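PDB 4EIU: uncharacterized hypothetical protein from Bacteroides uniformis, which is of unknown function but carries an N-terminal DUF3823 domain of the transthyretin clan, joined to a second antiparallel beta domain. Local coordinates for residues G30-I34 with G234-W238; G33-L38 with N50-C55. All blocks are in the same frame, centred on the assembly; numbering follows the deposited sequence. Where two conformers were deposited one is given.

Interaction 1 of 2, residues G30-I34 with G234-W238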
loop_
_atom_site.group_PDB
_atom_site.type_symbol
_atom_site.label_atom_id
_atom_site.label_comp_id
_atom_site.label_asym_id
_atom_site.label_seq_id
_atom_site.Cartn_x
_atom_site.Cartn_y
_atom_site.Cartn_z
ATOM N N GLY A 30 1.718 7.916 -4.609
ATOM C CA GLY A 30 1.239 7.982 -6.004
ATOM C C GLY A 30 -0.176 7.444 -5.995
ATOM O O GLY A 30 -0.667 6.958 -4.939
ATOM N N SER A 31 -0.786 7.451 -7.172
ATOM C CA SER A 31 -2.179 7.008 -7.354
ATOM C C SER A 31 -2.400 5.578 -6.918
ATOM O O SER A 31 -3.521 5.201 -6.611
ATOM C CB SER A 31 -2.611 7.136 -8.834
ATOM O OG SER A 31 -2.488 8.469 -9.304
ATOM N N GLU A 32 -1.321 4.775 -6.913
ATOM C CA GLU A 32 -1.388 3.348 -6.523
ATOM C C GLU A 32 -1.105 3.111 -5.017
ATOM O O GLU A 32 -0.924 1.968 -4.561
ATOM C CB GLU A 32 -0.451 2.504 -7.370
ATOM C CG GLU A 32 -0.614 2.750 -8.870
ATOM C CD GLU A 32 0.135 3.984 -9.388
ATOM O OE1 GLU A 32 0.929 4.631 -8.652
ATOM O OE2 GLU A 32 -0.111 4.322 -10.558
ATOM N N GLY A 33 -1.098 4.183 -4.254
ATOM C CA GLY A 33 -0.764 4.128 -2.845
ATOM C C GLY A 33 -2.018 4.030 -1.977
ATOM O O GLY A 33 -2.963 3.321 -2.310
ATOM N N ILE A 34 -2.045 4.784 -0.872
ATOM C CA ILE A 34 -3.213 4.776 0.027
ATOM C C ILE A 34 -3.987 6.067 -0.173
ATOM O O ILE A 34 -3.507 7.170 0.190
ATOM C CB ILE A 34 -2.844 4.609 1.510
ATOM C CG1 ILE A 34 -2.072 3.326 1.759
ATOM C CG2 ILE A 34 -4.120 4.734 2.385
ATOM C CD1 ILE A 34 -1.543 3.162 3.186
ATOM N N GLY A 234 -9.206 -2.152 -11.214
ATOM C CA GLY A 234 -8.054 -2.665 -11.946
ATOM C C GLY A 234 -6.721 -2.397 -11.237
ATOM O O GLY A 234 -5.744 -2.999 -11.627
ATOM N N THR A 235 -6.657 -1.538 -10.196
ATOM C CA THR A 235 -5.410 -1.239 -9.517
ATOM C C THR A 235 -5.094 -2.228 -8.438
ATOM O O THR A 235 -5.750 -2.253 -7.413
ATOM C CB THR A 235 -5.420 0.180 -8.897
ATOM O OG1 THR A 235 -5.915 1.092 -9.866
ATOM C CG2 THR A 235 -4.017 0.598 -8.468
ATOM N N ARG A 236 -4.055 -3.033 -8.656
ATOM C CA ARG A 236 -3.610 -3.976 -7.645
ATOM C C ARG A 236 -2.416 -3.374 -6.919
ATOM O O ARG A 236 -1.343 -3.222 -7.480
ATOM C CB ARG A 236 -3.289 -5.331 -8.270
ATOM C CG ARG A 236 -4.457 -5.897 -9.065
ATOM C CD ARG A 236 -4.215 -7.326 -9.546
ATOM N NE ARG A 236 -3.113 -7.432 -10.525
ATOM C CZ ARG A 236 -1.874 -7.878 -10.262
ATOM N NH1 ARG A 236 -1.468 -8.273 -9.051
ATOM N NH2 ARG A 236 -0.998 -7.907 -11.236
ATOM N N ARG A 237 -2.637 -3.004 -5.663
ATOM C CA ARG A 237 -1.704 -2.156 -4.924
ATOM C C ARG A 237 -0.687 -3.001 -4.149
ATOM O O ARG A 237 -1.039 -4.020 -3.553
ATOM C CB ARG A 237 -2.447 -1.265 -3.962
ATOM C CG ARG A 237 -3.521 -0.395 -4.619
ATOM C CD ARG A 237 -4.225 0.591 -3.649
ATOM N NE ARG A 237 -5.275 1.176 -4.452
ATOM C CZ ARG A 237 -5.273 2.344 -5.025
ATOM N NH1 ARG A 237 -4.330 3.262 -4.744
ATOM N NH2 ARG A 237 -6.262 2.593 -5.876
ATOM N N TRP A 238 0.574 -2.579 -4.215
ATOM C CA TRP A 238 1.657 -3.169 -3.414
ATOM C C TRP A 238 1.651 -2.834 -1.963
ATOM O O TRP A 238 1.419 -1.672 -1.535
ATOM C CB TRP A 238 3.023 -2.784 -3.997
ATOM C CG TRP A 238 3.336 -3.375 -5.342
ATOM C CD1 TRP A 238 3.636 -4.698 -5.657
ATOM C CD2 TRP A 238 3.382 -2.671 -6.619
ATOM N NE1 TRP A 238 3.886 -4.837 -6.988
ATOM C CE2 TRP A 238 3.762 -3.665 -7.619
ATOM C CE3 TRP A 238 3.238 -1.337 -7.005
ATOM C CZ2 TRP A 238 3.907 -3.339 -8.947
ATOM C CZ3 TRP A 238 3.378 -1.022 -8.360
ATOM C CH2 TRP A 238 3.693 -1.999 -9.300
HETATM O O HOH W 1 -6.292 5.353 -6.839
HETATM O O HOH W 2 0.399 0.958 -1.821
HETATM O O HOH W 3 0.749 0.081 -5.390
#
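Arg237 reaches from the loop before strand 239-247 into the turn at Ser31-Gly33 and binds two of its carbonyl oxygens. Its CB and CG lie beside the carbonyl oxygen of Glu32, CG coming within 3.5 Å of Glu32 O. CD then passes to the next carbonyl, 3.3 Å from Gly33 O. The chain is extended from CG to NE, with chi2 at -176°, and this stretch carries the guanidinium past Glu32 O to the carbonyls of Ser31 and Gly33. NE bonds the carbonyl oxygen of Thr229, while NH1 donates to both Ser31 O and Gly33 O, each at 2.8 Å. Both bonds are bent, with N-H...O angles near 145°, and both oxygens sit somewhat out of the guanidinium plane; seen from Gly33, the donor stands above the carbonyl plane. NH2 completes the grip through a water at its edge that also donates to Ser31 O. The single nitrogen NH1 thus bonds oxygens two residues apart, and with NE and NH2 also held it limits the rotation of the guanidinium.

Thr235 adds the apolar part: its CG2, anti to the backbone N, lies over the rim of one guanidinium face and touches Glu32 CG at 4.0 Å, the two side chains crossing at about a right angle. Glu32 O is reached by two further waters, one donating also to Trp238 O and the other accepting from Trp238 N, so the backbones here meet through solvent.

The turn itself is a type I beta turn from Gly30 to Gly33, closed by Gly33 N to Gly30 O at 2.9 Å. Such an arginine on a beta turn is consistent with an interdomain junction, joining the DUF3823 N-terminal region to the loop leading into strand 239-247 of the C-terminal sheet.

Interaction 2 of 2, residues G33-L38 with N50-C55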
loop_
_atom_site.group_PDB
_atom_site.type_symbol
_atom_site.label_atom_id
_atom_site.label_comp_id
_atom_site.label_asym_id
_atom_site.label_seq_id
_atom_site.Cartn_x
_atom_site.Cartn_y
_atom_site.Cartn_z
ATOM N N GLY A 33 -1.098 4.183 -4.254
ATOM C CA GLY A 33 -0.764 4.128 -2.845
ATOM C C GLY A 33 -2.018 4.030 -1.977
ATOM O O GLY A 33 -2.963 3.321 -2.310
ATOM N N ILE A 34 -2.045 4.784 -0.872
ATOM C CA ILE A 34 -3.213 4.776 0.027
ATOM C C ILE A 34 -3.987 6.067 -0.173
ATOM O O ILE A 34 -3.507 7.170 0.190
ATOM C CB ILE A 34 -2.844 4.609 1.510
ATOM C CG1 ILE A 34 -2.072 3.326 1.759
ATOM C CG2 ILE A 34 -4.120 4.734 2.385
ATOM C CD1 ILE A 34 -1.543 3.162 3.186
ATOM N N ARG A 35 -5.144 5.908 -0.798
ATOM C CA ARG A 35 -6.063 6.989 -1.158
ATOM C C ARG A 35 -6.920 7.438 -0.006
ATOM O O ARG A 35 -7.463 6.603 0.719
ATOM C CB ARG A 35 -6.939 6.567 -2.330
ATOM C CG ARG A 35 -7.664 7.699 -3.044
ATOM C CD ARG A 35 -8.558 7.177 -4.143
ATOM N NE ARG A 35 -9.730 6.525 -3.541
ATOM C CZ ARG A 35 -10.710 5.942 -4.222
ATOM N NH1 ARG A 35 -10.699 5.903 -5.558
ATOM N NH2 ARG A 35 -11.699 5.357 -3.550
ATOM N N VAL A 36 -7.103 8.749 0.106
ATOM C CA VAL A 36 -7.919 9.355 1.155
ATOM C C VAL A 36 -8.978 10.221 0.468
ATOM O O VAL A 36 -8.670 11.114 -0.345
ATOM C CB VAL A 36 -7.072 10.224 2.129
ATOM C CG1 VAL A 36 -7.931 10.724 3.296
ATOM C CG2 VAL A 36 -5.849 9.422 2.635
ATOM N N ARG A 37 -10.237 9.985 0.841
ATOM C CA ARG A 37 -11.393 10.716 0.292
ATOM C C ARG A 37 -12.240 11.273 1.415
ATOM O O ARG A 37 -12.796 10.503 2.257
ATOM C CB ARG A 37 -12.219 9.753 -0.601
ATOM C CG ARG A 37 -13.552 10.292 -1.077
ATOM C CD ARG A 37 -14.226 9.340 -2.054
ATOM N NE ARG A 37 -13.447 9.227 -3.284
ATOM C CZ ARG A 37 -13.726 8.372 -4.252
ATOM N NH1 ARG A 37 -14.799 7.594 -4.147
ATOM N NH2 ARG A 37 -12.963 8.315 -5.342
ATOM N N LEU A 38 -12.359 12.590 1.405
ATOM C CA LEU A 38 -13.112 13.356 2.371
ATOM C C LEU A 38 -14.378 13.877 1.714
ATOM O O LEU A 38 -14.316 14.685 0.789
ATOM C CB LEU A 38 -12.266 14.550 2.889
ATOM C CG LEU A 38 -10.811 14.278 3.380
ATOM C CD1 LEU A 38 -10.038 15.554 3.785
ATOM C CD2 LEU A 38 -10.766 13.275 4.506
ATOM N N ASN A 50 -12.438 18.379 -1.520
ATOM C CA ASN A 50 -11.018 18.052 -1.641
ATOM C C ASN A 50 -10.826 16.851 -2.560
ATOM O O ASN A 50 -11.383 15.776 -2.298
ATOM C CB ASN A 50 -10.445 17.702 -0.269
ATOM C CG ASN A 50 -10.644 18.807 0.738
ATOM O OD1 ASN A 50 -11.573 18.765 1.537
ATOM N ND2 ASN A 50 -9.786 19.820 0.692
ATOM N N PRO A 51 -10.073 17.026 -3.658
ATOM C CA PRO A 51 -9.724 15.862 -4.469
ATOM C C PRO A 51 -9.149 14.716 -3.631
ATOM O O PRO A 51 -8.583 14.937 -2.544
ATOM C CB PRO A 51 -8.692 16.394 -5.483
ATOM C CG PRO A 51 -8.681 17.875 -5.346
ATOM C CD PRO A 51 -9.397 18.264 -4.089
ATOM N N ASP A 52 -9.367 13.483 -4.096
ATOM C CA ASP A 52 -8.739 12.367 -3.495
ATOM C C ASP A 52 -7.248 12.667 -3.369
ATOM O O ASP A 52 -6.644 13.194 -4.301
ATOM C CB ASP A 52 -8.872 11.120 -4.353
ATOM C CG ASP A 52 -10.310 10.631 -4.486
ATOM O OD1 ASP A 52 -11.184 11.125 -3.742
ATOM O OD2 ASP A 52 -10.539 9.756 -5.359
ATOM N N PHE A 53 -6.663 12.315 -2.239
ATOM C CA PHE A 53 -5.230 12.571 -2.022
ATOM C C PHE A 53 -4.608 11.360 -1.413
ATOM O O PHE A 53 -5.332 10.405 -1.091
ATOM C CB PHE A 53 -4.964 13.872 -1.249
ATOM C CG PHE A 53 -5.499 13.895 0.149
ATOM C CD1 PHE A 53 -6.779 14.375 0.402
ATOM C CD2 PHE A 53 -4.719 13.506 1.219
ATOM C CE1 PHE A 53 -7.282 14.414 1.697
ATOM C CE2 PHE A 53 -5.244 13.497 2.504
ATOM C CZ PHE A 53 -6.525 13.967 2.749
ATOM N N TYR A 54 -3.278 11.354 -1.322
ATOM C CA TYR A 54 -2.527 10.139 -0.993
ATOM C C TYR A 54 -1.616 10.309 0.231
ATOM O O TYR A 54 -1.048 11.403 0.480
ATOM C CB TYR A 54 -1.780 9.647 -2.239
ATOM C CG TYR A 54 -2.745 9.232 -3.287
ATOM C CD1 TYR A 54 -3.261 10.157 -4.191
ATOM C CD2 TYR A 54 -3.205 7.920 -3.361
ATOM C CE1 TYR A 54 -4.214 9.785 -5.113
ATOM C CE2 TYR A 54 -4.163 7.553 -4.292
ATOM C CZ TYR A 54 -4.657 8.495 -5.169
ATOM O OH TYR A 54 -5.621 8.121 -6.063
ATOM N N CYS A 55 -1.549 9.245 1.031
ATOM C CA CYS A 55 -0.588 9.118 2.120
ATOM C C CYS A 55 0.865 9.268 1.626
ATOM O O CYS A 55 1.213 8.898 0.510
ATOM C CB CYS A 55 -0.677 7.786 2.821
ATOM S SG CYS A 55 -2.233 7.528 3.702
HETATM O O HOH W 4 -0.047 6.841 -0.791
HETATM O O HOH W 5 -10.324 13.903 -0.352
HETATM O O HOH W 6 -13.907 17.279 0.964
#
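Residues 34-36 and 53-55 run antiparallel, with Val36 and Phe53 as a hydrogen-bonded pair, Val36 N to Phe53 O at 2.7 Å and Phe53 N to Val36 O at 3.0 Å, followed by the non-hydrogen-bonded pair Arg35-Tyr54 and a further bond from Cys55 N to Ile34 O. A water stands in for a direct bond between Ile34 N and Cys55 O, and another links Leu38 O to Asn50 N.

On the apolar face the Phe53 ring lies against Val36, whose CB stands over the ring 3.9 Å from its centroid in a CH-pi contact. Phe53 has CG between the backbone N and the carbonyl carbon (chi1 64°), which folds the ring back over the neighbouring strand. Leu38 CD1 comes to the ring edge, 3.6 Å from Phe53 CE1. Cys55 SG packs on Ile34 CG2, and Phe61 of strand 60-63 touches both Val36 and Cys55.

Around Arg35 and Tyr54 the contact turns polar. Asp52 and Arg37 lie side by side and nearly coplanar, held side-on by two nitrogens: NE to OD1 at 3.0 Å and NH2 to the syn lone pair of OD2 at 2.8 Å, both nearly straight and in the guanidinium plane. OD2 also makes a long salt bridge to Arg35 (Arg35 NE to Asp52 OD2 3.8 Å), of charge alone because it stands well out of that guanidinium plane; Arg35 NH2 pairs with Asp76. The aliphatic part of Arg35 runs along Tyr54, CB being 3.5 Å from CE2.

The two guanidinium groups sit close, each over the rim of the other. Asp52 and Asp76 probably offset their charge, and the paired arginines would tend to keep Asp52 ionised. Edge strand 53-54 thus joins strand 35-40 through an apolar side and a charged one.

In the fold
From the N terminus, the chain leaves strand 10-18 and enters the turn at 30-34, which then leads directly into strand 35-40. Interaction 2 closes a short loop here, bringing 50-55 back beside 33-38 and adding strand 53-54 to the edge of the five-stranded sheet. Interaction 1 closes a far longer one: 234-238 returns after some 200 residues to the same turn, so the span of interaction 2 lies almost wholly within it. The contacts share Gly33 and Ile34 and meet directly, Tyr54 packing on Gly30 O and Ser31 O. Together they tie the edge of the N-terminal sheet to the loop before strand 239-247 of the C-terminal sheet.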